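PDB 5DQP: EDTA monooxygenase from EDTA-degrading bacterium BNC1, which probably acts as an FMN-dependent monooxygenase that oxidises EDTA with molecular oxygen, working together with a partner flavin reductase. Local coordinates for residues Arg4-Leu12 / Val400-Pro410; Thr261-Leu270 / Ala377-Pro386. All blocks are in the same frame, centred on the assembly; numbering follows the deposited sequence. Where two conformers were deposited one is given.

Contact 1 of 2, residues Arg4-Leu12 / Val400-Pro410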
ATOM      1  N   ARG A   4     -25.674  16.767  15.277  1.00 35.96           N
ATOM      2  CA  ARG A   4     -24.805  17.103  14.153  1.00 38.64           C
ATOM      3  C   ARG A   4     -23.553  17.838  14.651  1.00 38.97           C
ATOM      4  O   ARG A   4     -23.634  18.781  15.454  1.00 36.13           O
ATOM      5  CB  ARG A   4     -25.564  17.946  13.119  1.00 39.86           C
ATOM      6  CG  ARG A   4     -24.782  18.227  11.824  1.00 37.04           C
ATOM      7  CD  ARG A   4     -25.557  19.154  10.853  1.00 37.51           C
ATOM      8  NE  ARG A   4     -24.802  19.492   9.630  1.00 35.15           N
ATOM      9  CZ  ARG A   4     -24.342  20.716   9.339  1.00 32.77           C
ATOM     10  NH1 ARG A   4     -24.557  21.729  10.173  1.00 30.46           N
ATOM     11  NH2 ARG A   4     -23.679  20.944   8.208  1.00 30.15           N
ATOM     12  N   ARG A   5     -22.386  17.398  14.186  1.00 29.80           N
ATOM     13  CA  ARG A   5     -21.133  18.040  14.549  1.00 26.90           C
ATOM     14  C   ARG A   5     -20.256  18.172  13.302  1.00 22.45           C
ATOM     15  O   ARG A   5     -20.519  17.565  12.264  1.00 23.33           O
ATOM     16  CB  ARG A   5     -20.443  17.269  15.692  1.00 26.97           C
ATOM     17  CG  ARG A   5     -20.117  15.790  15.422  1.00 24.39           C
ATOM     18  CD  ARG A   5     -18.774  15.639  14.687  1.00 23.86           C
ATOM     19  NE  ARG A   5     -18.235  14.282  14.762  1.00 22.32           N
ATOM     20  CZ  ARG A   5     -17.005  13.926  14.387  1.00 23.56           C
ATOM     21  NH1 ARG A   5     -16.637  12.654  14.494  1.00 18.83           N
ATOM     22  NH2 ARG A   5     -16.140  14.827  13.900  1.00 22.31           N
ATOM     23  N   MET A   6     -19.214  18.989  13.416  1.00 23.77           N
ATOM     24  CA  MET A   6     -18.296  19.279  12.317  1.00 27.90           C
ATOM     25  C   MET A   6     -17.258  18.166  12.159  1.00 21.61           C
ATOM     26  O   MET A   6     -16.711  17.679  13.153  1.00 22.30           O
ATOM     27  CB  MET A   6     -17.583  20.611  12.600  1.00 23.89           C
ATOM     28  CG  MET A   6     -16.587  21.074  11.546  1.00 22.45           C
ATOM     29  SD  MET A   6     -15.722  22.557  12.098  1.00 24.07           S
ATOM     30  CE  MET A   6     -17.104  23.676  12.396  1.00 17.93           C
ATOM     31  N   TYR A   7     -16.966  17.789  10.914  1.00 18.15           N
ATOM     32  CA  TYR A   7     -15.910  16.813  10.626  1.00 21.57           C
ATOM     33  C   TYR A   7     -14.671  17.524  10.086  1.00 20.10           C
ATOM     34  O   TYR A   7     -14.776  18.538   9.397  1.00 21.80           O
ATOM     35  CB  TYR A   7     -16.381  15.750   9.619  1.00 18.57           C
ATOM     36  CG  TYR A   7     -17.608  15.006  10.094  1.00 21.94           C
ATOM     37  CD1 TYR A   7     -17.498  13.925  10.950  1.00 23.48           C
ATOM     38  CD2 TYR A   7     -18.886  15.422   9.716  1.00 22.34           C
ATOM     39  CE1 TYR A   7     -18.633  13.265  11.416  1.00 22.98           C
ATOM     40  CE2 TYR A   7     -20.013  14.778  10.175  1.00 27.49           C
ATOM     41  CZ  TYR A   7     -19.879  13.702  11.028  1.00 25.61           C
ATOM     42  OH  TYR A   7     -20.997  13.055  11.474  1.00 29.93           O
ATOM     43  N   LEU A   8     -13.494  16.989  10.409  1.00 17.38           N
ATOM     44  CA  LEU A   8     -12.226  17.571   9.980  1.00 17.86           C
ATOM     45  C   LEU A   8     -11.292  16.503   9.427  1.00 19.15           C
ATOM     46  O   LEU A   8     -11.109  15.447  10.043  1.00 18.43           O
ATOM     47  CB  LEU A   8     -11.534  18.297  11.141  1.00 22.64           C
ATOM     48  CG  LEU A   8     -12.200  19.560  11.675  1.00 23.64           C
ATOM     49  CD1 LEU A   8     -11.410  20.041  12.865  1.00 23.01           C
ATOM     50  CD2 LEU A   8     -12.283  20.673  10.588  1.00 18.75           C
ATOM     51  N   VAL A   9     -10.679  16.793   8.286  1.00 17.60           N
ATOM     52  CA  VAL A   9      -9.707  15.907   7.657  1.00 17.11           C
ATOM     53  C   VAL A   9      -8.455  16.714   7.350  1.00 21.79           C
ATOM     54  O   VAL A   9      -8.553  17.873   6.934  1.00 19.65           O
ATOM     55  CB  VAL A   9     -10.284  15.284   6.365  1.00 20.43           C
ATOM     56  CG1 VAL A   9      -9.187  14.449   5.632  1.00 18.47           C
ATOM     57  CG2 VAL A   9     -11.528  14.456   6.679  1.00 15.07           C
ATOM     58  N   SER A  10      -7.279  16.112   7.534  1.00 19.83           N
ATOM     59  CA  SER A  10      -6.015  16.829   7.370  1.00 19.44           C
ATOM     60  C   SER A  10      -5.197  16.223   6.236  1.00 20.04           C
ATOM     61  O   SER A  10      -4.843  15.041   6.293  1.00 18.87           O
ATOM     62  CB  SER A  10      -5.183  16.806   8.657  1.00 18.61           C
ATOM     63  OG  SER A  10      -4.960  15.465   9.118  1.00 23.79           O
ATOM     64  N   TRP A  11      -4.907  17.027   5.212  0.56 22.42           N
ATOM     65  CA  TRP A  11      -3.935  16.605   4.215  0.56 25.88           C
ATOM     66  C   TRP A  11      -2.645  16.226   4.917  0.56 22.56           C
ATOM     67  O   TRP A  11      -2.218  16.883   5.872  0.56 22.19           O
ATOM     68  CB  TRP A  11      -3.614  17.707   3.212  0.56 24.60           C
ATOM     69  CG  TRP A  11      -4.651  18.095   2.262  0.56 25.38           C
ATOM     70  CD1 TRP A  11      -5.856  18.670   2.544  0.56 24.97           C
ATOM     71  CD2 TRP A  11      -4.555  18.035   0.832  0.56 29.55           C
ATOM     72  NE1 TRP A  11      -6.532  18.945   1.379  0.56 27.82           N
ATOM     73  CE2 TRP A  11      -5.756  18.566   0.313  0.56 29.84           C
ATOM     74  CE3 TRP A  11      -3.573  17.578  -0.059  0.56 26.84           C
ATOM     75  CZ2 TRP A  11      -6.007  18.644  -1.063  0.56 30.81           C
ATOM     76  CZ3 TRP A  11      -3.821  17.659  -1.422  0.56 29.79           C
ATOM     77  CH2 TRP A  11      -5.030  18.186  -1.912  0.56 31.25           C
ATOM     78  N   LEU A  12      -1.996  15.197   4.412  1.00 23.89           N
ATOM     79  CA  LEU A  12      -0.752  14.743   5.020  1.00 22.26           C
ATOM     80  C   LEU A  12       0.421  14.599   4.057  1.00 18.91           C
ATOM     81  O   LEU A  12       1.503  14.191   4.491  1.00 22.32           O
ATOM     82  CB  LEU A  12      -0.976  13.406   5.753  1.00 17.85           C
ATOM     83  CG  LEU A  12      -0.434  13.458   7.194  1.00 28.54           C
ATOM     84  CD1 LEU A  12      -1.135  14.535   8.050  1.00 25.89           C
ATOM     85  CD2 LEU A  12      -0.524  12.100   7.870  1.00 24.34           C
ATOM     86  N   VAL A 400      -8.547  23.782  16.936  1.00 19.23           N
ATOM     87  CA  VAL A 400      -9.371  22.686  17.433  1.00 15.30           C
ATOM     88  C   VAL A 400      -9.928  22.951  18.842  1.00 14.00           C
ATOM     89  O   VAL A 400     -11.132  22.766  19.045  1.00 18.07           O
ATOM     90  CB  VAL A 400      -8.617  21.362  17.304  1.00 21.16           C
ATOM     91  CG1 VAL A 400      -9.237  20.250  18.153  1.00 16.44           C
ATOM     92  CG2 VAL A 400      -8.580  20.956  15.813  1.00 14.11           C
ATOM     93  N   PRO A 401      -9.136  23.362  19.832  1.00 19.70           N
ATOM     94  CA  PRO A 401      -9.725  23.567  21.165  1.00 18.47           C
ATOM     95  C   PRO A 401     -10.821  24.637  21.181  1.00 20.43           C
ATOM     96  O   PRO A 401     -11.769  24.532  21.973  1.00 22.48           O
ATOM     97  CB  PRO A 401      -8.513  23.957  22.015  1.00 21.82           C
ATOM     98  CG  PRO A 401      -7.345  23.344  21.285  1.00 22.15           C
ATOM     99  CD  PRO A 401      -7.671  23.572  19.856  1.00 19.43           C
ATOM    100  N   ILE A 402     -10.730  25.646  20.311  1.00 17.51           N
ATOM    101  CA  ILE A 402     -11.828  26.588  20.160  1.00 16.95           C
ATOM    102  C   ILE A 402     -13.063  25.855  19.668  1.00 18.53           C
ATOM    103  O   ILE A 402     -14.146  25.969  20.254  1.00 21.30           O
ATOM    104  CB  ILE A 402     -11.429  27.744  19.216  1.00 18.91           C
ATOM    105  CG1 ILE A 402     -10.162  28.455  19.730  1.00 22.64           C
ATOM    106  CG2 ILE A 402     -12.596  28.721  19.059  1.00 20.90           C
ATOM    107  CD1 ILE A 402      -9.751  29.717  18.910  1.00 19.58           C
ATOM    108  N   LEU A 403     -12.904  25.058  18.605  1.00 15.24           N
ATOM    109  CA  LEU A 403     -14.032  24.314  18.074  1.00 18.42           C
ATOM    110  C   LEU A 403     -14.612  23.389  19.117  1.00 17.06           C
ATOM    111  O   LEU A 403     -15.829  23.178  19.147  1.00 19.20           O
ATOM    112  CB  LEU A 403     -13.628  23.512  16.830  1.00 15.85           C
ATOM    113  CG  LEU A 403     -13.136  24.319  15.604  1.00 19.79           C
ATOM    114  CD1 LEU A 403     -12.688  23.388  14.494  1.00 20.84           C
ATOM    115  CD2 LEU A 403     -14.201  25.305  15.090  1.00 15.72           C
ATOM    116  N   GLN A 404     -13.760  22.789  19.957  1.00 13.94           N
ATOM    117  CA  GLN A 404     -14.286  21.904  20.993  1.00 20.70           C
ATOM    118  C   GLN A 404     -15.021  22.701  22.079  1.00 18.26           C
ATOM    119  O   GLN A 404     -16.103  22.299  22.512  1.00 21.85           O
ATOM    120  CB  GLN A 404     -13.166  21.048  21.591  1.00 20.91           C
ATOM    121  CG  GLN A 404     -12.690  19.917  20.676  1.00 21.87           C
ATOM    122  CD  GLN A 404     -11.271  19.490  20.991  1.00 22.95           C
ATOM    123  OE1 GLN A 404     -10.552  20.204  21.690  1.00 22.47           O
ATOM    124  NE2 GLN A 404     -10.840  18.339  20.448  1.00 20.18           N
ATOM    125  N   SER A 405     -14.475  23.839  22.511  1.00 18.38           N
ATOM    126  CA  SER A 405     -15.223  24.687  23.459  1.00 25.36           C
ATOM    127  C   SER A 405     -16.553  25.113  22.875  1.00 24.39           C
ATOM    128  O   SER A 405     -17.574  25.162  23.574  1.00 25.39           O
ATOM    129  CB  SER A 405     -14.433  25.946  23.817  1.00 26.85           C
ATOM    130  OG  SER A 405     -13.146  25.612  24.282  1.00 41.17           O
ATOM    131  N   ARG A 406     -16.543  25.484  21.597  1.00 21.29           N
ATOM    132  CA  ARG A 406     -17.764  25.902  20.942  1.00 20.35           C
ATOM    133  C   ARG A 406     -18.816  24.799  20.895  1.00 21.44           C
ATOM    134  O   ARG A 406     -19.970  25.089  20.572  1.00 21.29           O
ATOM    135  CB  ARG A 406     -17.417  26.394  19.538  1.00 24.65           C
ATOM    136  CG  ARG A 406     -16.488  27.613  19.563  1.00 21.47           C
ATOM    137  CD  ARG A 406     -17.280  28.877  19.758  1.00 25.33           C
ATOM    138  NE  ARG A 406     -16.546  29.891  20.496  1.00 29.79           N
ATOM    139  CZ  ARG A 406     -16.160  31.049  19.985  1.00 53.47           C
ATOM    140  NH1 ARG A 406     -16.451  31.350  18.710  1.00 54.04           N
ATOM    141  NH2 ARG A 406     -15.496  31.901  20.766  1.00 41.19           N
ATOM    142  N   GLY A 407     -18.462  23.555  21.211  1.00 20.48           N
ATOM    143  CA  GLY A 407     -19.449  22.489  21.177  1.00 17.79           C
ATOM    144  C   GLY A 407     -19.700  21.874  19.815  1.00 24.47           C
ATOM    145  O   GLY A 407     -20.666  21.125  19.658  1.00 24.90           O
ATOM    146  N   VAL A 408     -18.851  22.142  18.825  1.00 22.47           N
ATOM    147  CA  VAL A 408     -19.095  21.695  17.457  1.00 22.52           C
ATOM    148  C   VAL A 408     -18.116  20.624  17.007  1.00 25.08           C
ATOM    149  O   VAL A 408     -18.216  20.163  15.857  1.00 23.20           O
ATOM    150  CB  VAL A 408     -19.073  22.876  16.469  1.00 22.74           C
ATOM    151  CG1 VAL A 408     -19.985  23.962  16.964  1.00 20.52           C
ATOM    152  CG2 VAL A 408     -17.630  23.395  16.265  1.00 19.03           C
ATOM    153  N   PHE A 409     -17.163  20.225  17.862  1.00 20.76           N
ATOM    154  CA  PHE A 409     -16.133  19.254  17.518  1.00 23.27           C
ATOM    155  C   PHE A 409     -15.775  18.377  18.712  1.00 21.63           C
ATOM    156  O   PHE A 409     -15.572  18.894  19.813  1.00 21.98           O
ATOM    157  CB  PHE A 409     -14.857  19.943  17.000  1.00 20.55           C
ATOM    158  CG  PHE A 409     -13.981  19.004  16.269  1.00 24.17           C
ATOM    159  CD1 PHE A 409     -14.397  18.503  15.031  1.00 22.61           C
ATOM    160  CD2 PHE A 409     -12.803  18.520  16.843  1.00 18.06           C
ATOM    161  CE1 PHE A 409     -13.638  17.557  14.342  1.00 17.93           C
ATOM    162  CE2 PHE A 409     -12.025  17.560  16.149  1.00 20.88           C
ATOM    163  CZ  PHE A 409     -12.449  17.087  14.911  1.00 22.29           C
ATOM    164  N   PRO A 410     -15.627  17.068  18.526  1.00 21.31           N
ATOM    165  CA  PRO A 410     -15.476  16.174  19.683  1.00 26.13           C
ATOM    166  C   PRO A 410     -14.117  16.280  20.362  1.00 23.90           C
ATOM    167  O   PRO A 410     -13.097  16.613  19.745  1.00 22.54           O
ATOM    168  CB  PRO A 410     -15.668  14.776  19.078  1.00 22.80           C
ATOM    169  CG  PRO A 410     -15.198  14.932  17.668  1.00 23.61           C
ATOM    170  CD  PRO A 410     -15.540  16.344  17.249  1.00 22.62           C
TER
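Phe409 has its CG swung opposite the backbone N (chi1 -162°), which carries the ring back onto Leu8, while Leu8 lays CD1 over one face of the ring. That methyl lies 3.8 Å from the centroid of the Phe409 ring and 19° off its normal, a CH-pi contact. Pro410 CD lies against the ring's opposite face, and at its edge Phe409 CD1 comes to 3.1 Å from Met6 O. Arg5 has CG between its backbone N and carbonyl carbon and its chain bends at chi2; its guanidinium, almost perpendicular to the Phe409 ring, is sandwiched: Pro410 covers one face, with its CG 3.9 Å from Arg5 CZ, and Tyr7 the other. Arg5 NH2 also donates to Met6 O in the guanidinium plane (3.0 Å), and NH1 salt-bridges to Asp51; partners on both terminal nitrogens limit the group's rotation. In the (beta/alpha)8 barrel this sets strand 7-11 and the residues leading into it against the end of the outer helix 390-405, which closes in a Schellman motif at Gly407, and the chain beyond. There Val408 O accepts a nearly straight bond from Met6 N (2.9 Å, 164° at the hydrogen). The Met6 side chain runs alongside Val408, CE to CG2 3.9 Å, and its SD meets Leu403 CD1 at 4.0 Å.

Contact 2 of 2, residues Thr261-Leu270 / Ala377-Pro386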
ATOM      1  N   THR A 261     -24.035  11.294   2.559  1.00 26.41           N
ATOM      2  CA  THR A 261     -23.110  12.195   1.879  1.00 26.88           C
ATOM      3  C   THR A 261     -22.684  13.337   2.801  1.00 24.56           C
ATOM      4  O   THR A 261     -23.523  14.056   3.352  1.00 25.84           O
ATOM      5  CB  THR A 261     -23.764  12.779   0.612  1.00 33.17           C
ATOM      6  OG1 THR A 261     -24.088  11.718  -0.302  1.00 35.25           O
ATOM      7  CG2 THR A 261     -22.839  13.797  -0.069  1.00 29.42           C
ATOM      8  N   LEU A 262     -21.379  13.500   2.950  1.00 26.86           N
ATOM      9  CA  LEU A 262     -20.774  14.642   3.615  1.00 24.37           C
ATOM     10  C   LEU A 262     -19.987  15.436   2.581  1.00 21.92           C
ATOM     11  O   LEU A 262     -19.321  14.847   1.723  1.00 20.11           O
ATOM     12  CB  LEU A 262     -19.857  14.179   4.755  1.00 24.39           C
ATOM     13  CG  LEU A 262     -20.495  13.306   5.849  1.00 27.44           C
ATOM     14  CD1 LEU A 262     -19.400  12.764   6.745  1.00 25.79           C
ATOM     15  CD2 LEU A 262     -21.468  14.123   6.676  1.00 24.34           C
ATOM     16  N   VAL A 263     -20.097  16.771   2.644  1.00 20.57           N
ATOM     17  CA  VAL A 263     -19.332  17.691   1.805  1.00 16.66           C
ATOM     18  C   VAL A 263     -18.308  18.424   2.670  1.00 17.47           C
ATOM     19  O   VAL A 263     -18.662  19.048   3.684  1.00 21.22           O
ATOM     20  CB  VAL A 263     -20.252  18.697   1.080  1.00 22.64           C
ATOM     21  CG1 VAL A 263     -19.432  19.690   0.254  1.00 19.18           C
ATOM     22  CG2 VAL A 263     -21.264  17.977   0.209  1.00 17.47           C
ATOM     23  N   LEU A 264     -17.046  18.383   2.252  1.00 19.04           N
ATOM     24  CA  LEU A 264     -15.944  19.016   2.983  1.00 16.03           C
ATOM     25  C   LEU A 264     -15.173  19.933   2.039  1.00 17.35           C
ATOM     26  O   LEU A 264     -14.362  19.443   1.235  1.00 16.80           O
ATOM     27  CB  LEU A 264     -14.997  17.984   3.586  1.00 17.54           C
ATOM     28  CG  LEU A 264     -15.571  16.734   4.234  1.00 18.00           C
ATOM     29  CD1 LEU A 264     -14.460  15.981   4.943  1.00 20.87           C
ATOM     30  CD2 LEU A 264     -16.689  17.074   5.201  1.00 19.13           C
ATOM     31  N   PRO A 265     -15.403  21.251   2.102  1.00 17.82           N
ATOM     32  CA  PRO A 265     -14.540  22.190   1.378  1.00 21.43           C
ATOM     33  C   PRO A 265     -13.116  22.132   1.907  1.00 19.99           C
ATOM     34  O   PRO A 265     -12.884  21.916   3.095  1.00 18.38           O
ATOM     35  CB  PRO A 265     -15.187  23.558   1.656  1.00 17.36           C
ATOM     36  CG  PRO A 265     -16.592  23.259   2.073  1.00 16.15           C
ATOM     37  CD  PRO A 265     -16.435  21.969   2.874  1.00 17.48           C
ATOM     38  N   SER A 266     -12.164  22.314   1.002  1.00 19.42           N
ATOM     39  CA  SER A 266     -10.749  22.179   1.284  1.00 19.20           C
ATOM     40  C   SER A 266     -10.136  23.566   1.266  1.00 18.11           C
ATOM     41  O   SER A 266     -10.477  24.384   0.410  1.00 21.78           O
ATOM     42  CB  SER A 266     -10.067  21.265   0.246  1.00 22.72           C
ATOM     43  OG  SER A 266      -8.695  21.046   0.556  1.00 26.36           O
ATOM     44  N   PHE A 267      -9.235  23.839   2.204  1.00 18.62           N
ATOM     45  CA  PHE A 267      -8.600  25.150   2.197  1.00 23.77           C
ATOM     46  C   PHE A 267      -7.266  25.092   2.930  1.00 23.55           C
ATOM     47  O   PHE A 267      -6.984  24.160   3.697  1.00 17.30           O
ATOM     48  CB  PHE A 267      -9.517  26.209   2.819  1.00 18.75           C
ATOM     49  CG  PHE A 267      -9.593  26.135   4.312  1.00 24.45           C
ATOM     50  CD1 PHE A 267     -10.314  25.144   4.921  1.00 21.53           C
ATOM     51  CD2 PHE A 267      -8.921  27.044   5.104  1.00 26.60           C
ATOM     52  CE1 PHE A 267     -10.369  25.060   6.293  1.00 28.04           C
ATOM     53  CE2 PHE A 267      -8.992  26.962   6.483  1.00 26.58           C
ATOM     54  CZ  PHE A 267      -9.710  25.973   7.071  1.00 26.40           C
ATOM     55  N   VAL A 268      -6.455  26.119   2.684  1.00 20.12           N
ATOM     56  CA  VAL A 268      -5.126  26.259   3.271  1.00 20.16           C
ATOM     57  C   VAL A 268      -5.212  27.291   4.392  1.00 22.98           C
ATOM     58  O   VAL A 268      -5.458  28.469   4.107  1.00 21.38           O
ATOM     59  CB  VAL A 268      -4.101  26.696   2.221  1.00 22.66           C
ATOM     60  CG1 VAL A 268      -2.700  26.806   2.857  1.00 17.72           C
ATOM     61  CG2 VAL A 268      -4.123  25.748   1.009  1.00 21.79           C
ATOM     62  N   PRO A 269      -5.022  26.918   5.641  1.00 21.15           N
ATOM     63  CA  PRO A 269      -4.993  27.941   6.695  1.00 24.97           C
ATOM     64  C   PRO A 269      -3.607  28.554   6.869  1.00 25.75           C
ATOM     65  O   PRO A 269      -2.610  27.830   6.931  1.00 25.13           O
ATOM     66  CB  PRO A 269      -5.411  27.155   7.944  1.00 22.28           C
ATOM     67  CG  PRO A 269      -4.881  25.791   7.687  1.00 29.29           C
ATOM     68  CD  PRO A 269      -4.944  25.554   6.198  1.00 20.48           C
ATOM     69  N   LEU A 270      -3.533  29.878   6.980  1.00 24.40           N
ATOM     70  CA  LEU A 270      -2.304  30.588   7.336  1.00 17.49           C
ATOM     71  C   LEU A 270      -2.568  31.240   8.688  1.00 22.61           C
ATOM     72  O   LEU A 270      -3.084  32.362   8.777  1.00 21.26           O
ATOM     73  CB  LEU A 270      -1.927  31.620   6.281  1.00 25.59           C
ATOM     74  CG  LEU A 270      -0.489  32.117   6.376  1.00 27.43           C
ATOM     75  CD1 LEU A 270       0.471  30.927   6.280  1.00 28.30           C
ATOM     76  CD2 LEU A 270      -0.220  33.115   5.243  1.00 30.97           C
ATOM     77  N   ALA A 377     -23.109  25.275   4.539  1.00 24.00           N
ATOM     78  CA  ALA A 377     -22.231  25.353   3.383  1.00 21.64           C
ATOM     79  C   ALA A 377     -21.139  24.299   3.439  1.00 21.02           C
ATOM     80  O   ALA A 377     -20.301  24.241   2.531  1.00 22.32           O
ATOM     81  CB  ALA A 377     -21.607  26.743   3.273  1.00 18.26           C
ATOM     82  N   ALA A 378     -21.152  23.457   4.470  1.00 22.59           N
ATOM     83  CA  ALA A 378     -20.114  22.463   4.723  1.00 19.48           C
ATOM     84  C   ALA A 378     -20.604  21.517   5.808  1.00 24.83           C
ATOM     85  O   ALA A 378     -21.303  21.938   6.731  1.00 23.22           O
ATOM     86  CB  ALA A 378     -18.821  23.147   5.179  1.00 19.23           C
ATOM     87  N   ASP A 379     -20.232  20.241   5.698  1.00 20.26           N
ATOM     88  CA  ASP A 379     -20.358  19.338   6.838  1.00 21.52           C
ATOM     89  C   ASP A 379     -19.071  19.245   7.661  1.00 17.12           C
ATOM     90  O   ASP A 379     -19.061  18.585   8.707  1.00 22.38           O
ATOM     91  CB  ASP A 379     -20.783  17.941   6.362  1.00 21.03           C
ATOM     92  CG  ASP A 379     -22.077  17.983   5.544  1.00 29.43           C
ATOM     93  OD1 ASP A 379     -23.148  18.213   6.153  1.00 33.68           O
ATOM     94  OD2 ASP A 379     -22.027  17.825   4.297  1.00 28.51           O
ATOM     95  N   GLY A 380     -18.006  19.880   7.195  1.00 19.25           N
ATOM     96  CA  GLY A 380     -16.703  19.819   7.814  1.00 15.76           C
ATOM     97  C   GLY A 380     -15.713  20.300   6.777  1.00 20.12           C
ATOM     98  O   GLY A 380     -16.108  20.833   5.748  1.00 18.27           O
ATOM     99  N   PHE A 381     -14.420  20.095   7.053  1.00 14.82           N
ATOM    100  CA  PHE A 381     -13.407  20.700   6.196  1.00 16.34           C
ATOM    101  C   PHE A 381     -12.193  19.801   6.051  1.00 18.95           C
ATOM    102  O   PHE A 381     -11.879  19.008   6.938  1.00 19.08           O
ATOM    103  CB  PHE A 381     -12.963  22.085   6.721  1.00 17.41           C
ATOM    104  CG  PHE A 381     -14.117  23.034   6.905  1.00 22.81           C
ATOM    105  CD1 PHE A 381     -14.840  23.041   8.090  1.00 16.56           C
ATOM    106  CD2 PHE A 381     -14.513  23.866   5.878  1.00 22.45           C
ATOM    107  CE1 PHE A 381     -15.912  23.888   8.258  1.00 21.96           C
ATOM    108  CE2 PHE A 381     -15.576  24.718   6.038  1.00 17.34           C
ATOM    109  CZ  PHE A 381     -16.288  24.712   7.242  1.00 19.57           C
ATOM    110  N   VAL A 382     -11.526  19.937   4.908  1.00 16.28           N
ATOM    111  CA  VAL A 382     -10.197  19.383   4.682  1.00 18.98           C
ATOM    112  C   VAL A 382      -9.193  20.507   4.903  1.00 21.80           C
ATOM    113  O   VAL A 382      -9.207  21.512   4.183  1.00 24.72           O
ATOM    114  CB  VAL A 382     -10.048  18.793   3.265  1.00 23.53           C
ATOM    115  CG1 VAL A 382      -8.841  17.847   3.213  1.00 23.87           C
ATOM    116  CG2 VAL A 382     -11.358  18.091   2.757  1.00 22.02           C
ATOM    117  N   ILE A 383      -8.328  20.323   5.890  1.00 18.26           N
ATOM    118  CA  ILE A 383      -7.291  21.280   6.270  1.00 21.20           C
ATOM    119  C   ILE A 383      -6.005  20.925   5.532  1.00 21.83           C
ATOM    120  O   ILE A 383      -5.442  19.841   5.729  1.00 21.34           O
ATOM    121  CB  ILE A 383      -7.067  21.241   7.792  1.00 19.77           C
ATOM    122  CG1 ILE A 383      -8.381  21.460   8.537  1.00 21.84           C
ATOM    123  CG2 ILE A 383      -5.986  22.232   8.237  1.00 22.38           C
ATOM    124  CD1 ILE A 383      -8.483  20.564   9.789  1.00 29.78           C
ATOM    125  N   ASN A 384      -5.540  21.832   4.691  1.00 21.59           N
ATOM    126  CA  ASN A 384      -4.375  21.619   3.836  1.00 15.49           C
ATOM    127  C   ASN A 384      -3.251  22.491   4.401  1.00 22.23           C
ATOM    128  O   ASN A 384      -3.076  23.638   3.996  1.00 22.64           O
ATOM    129  CB  ASN A 384      -4.736  21.985   2.401  1.00 22.83           C
ATOM    130  CG  ASN A 384      -3.769  21.436   1.367  1.00 37.04           C
ATOM    131  OD1 ASN A 384      -2.836  20.686   1.686  1.00 30.66           O
ATOM    132  ND2 ASN A 384      -4.004  21.799   0.094  1.00 33.22           N
ATOM    133  N   ALA A 385      -2.482  21.937   5.327  1.00 20.14           N
ATOM    134  CA  ALA A 385      -1.517  22.754   6.070  1.00 20.65           C
ATOM    135  C   ALA A 385      -0.407  23.241   5.148  1.00 21.87           C
ATOM    136  O   ALA A 385       0.143  22.446   4.370  1.00 23.48           O
ATOM    137  CB  ALA A 385      -0.938  21.973   7.246  1.00 19.35           C
ATOM    138  N   PRO A 386      -0.052  24.532   5.195  1.00 22.00           N
ATOM    139  CA  PRO A 386       1.022  25.028   4.315  1.00 26.63           C
ATOM    140  C   PRO A 386       2.376  24.423   4.628  1.00 24.18           C
ATOM    141  O   PRO A 386       3.207  24.284   3.722  1.00 24.81           O
ATOM    142  CB  PRO A 386       1.015  26.548   4.563  1.00 26.26           C
ATOM    143  CG  PRO A 386       0.380  26.728   5.899  1.00 23.59           C
ATOM    144  CD  PRO A 386      -0.635  25.603   6.023  1.00 24.63           C
TER
HETATM  145  O   HOH W   1     -24.092  16.722   3.279  1.00 28.33           O
HETATM  146  O   HOH W   2      -6.734  23.140  -0.872  1.00 31.68           O
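Val263 and Asp379 exchange two bonds at the start of the pairing: Asp379 N donates to Val263 O (2.8 Å), and Val263 N donates to Asp379 OD2 (2.8 Å, 173° at the hydrogen), using the carboxylate's anti lone pair. Further along, backbone bonds follow the alternation of a parallel pair: Val382 N to Pro265 O, Phe267 N to Val382 O (3.1 Å) and Asn384 N to Phe267 O (2.9 Å). CA-H...O contacts add to them, such as Leu264 CA to Gly380 O at 3.3 Å. Water forms two bridges, one donating to both Thr261 O and Asp379 OD2, the other joining Ser266 OG to Asn384 ND2. Ser266 OG also takes a hydrogen bond from Trp11 NE1, and Asp379 OD1 a salt bridge to Arg248. Apolar packing differs on the two faces. On that of Ser266 and Val382, where Trp11 touches Val382, Val382 CG2 reaches Leu264 CB (3.7 Å); on the other, Phe381 CB meets the edge of the Phe267 ring at CE1 (4.0 Å), and both side chains touch Leu369 of helix 362-374. Neighbouring parallel strands, here with the short axes of 262-267 and 380-383 at 35°, are characteristic of the TIM barrel of luciferase-like monooxygenases, in this case its seventh and eighth strands.

In the fold
From the N terminus the chain enters strand 7-11, the first of the barrel, and runs through successive strands and helices to strand 262-271. About 107 residues later, after an excursion a little over half helical, strand 380-383 returns beside 262-271, and contact 2 closes that loop. The chain then passes into helix 390-405, whose end comes back to residues 4-12; contact 1 thus closes a much wider loop that encloses the other. The two centres lie about 11 Å apart. Strand 380-383 is common ground: it also pairs in parallel with 7-11, probable hydrogen bonds running from Phe381 N to Tyr7 O and from Ile383 N to Val9 O, which joins the barrel's last strand to its first.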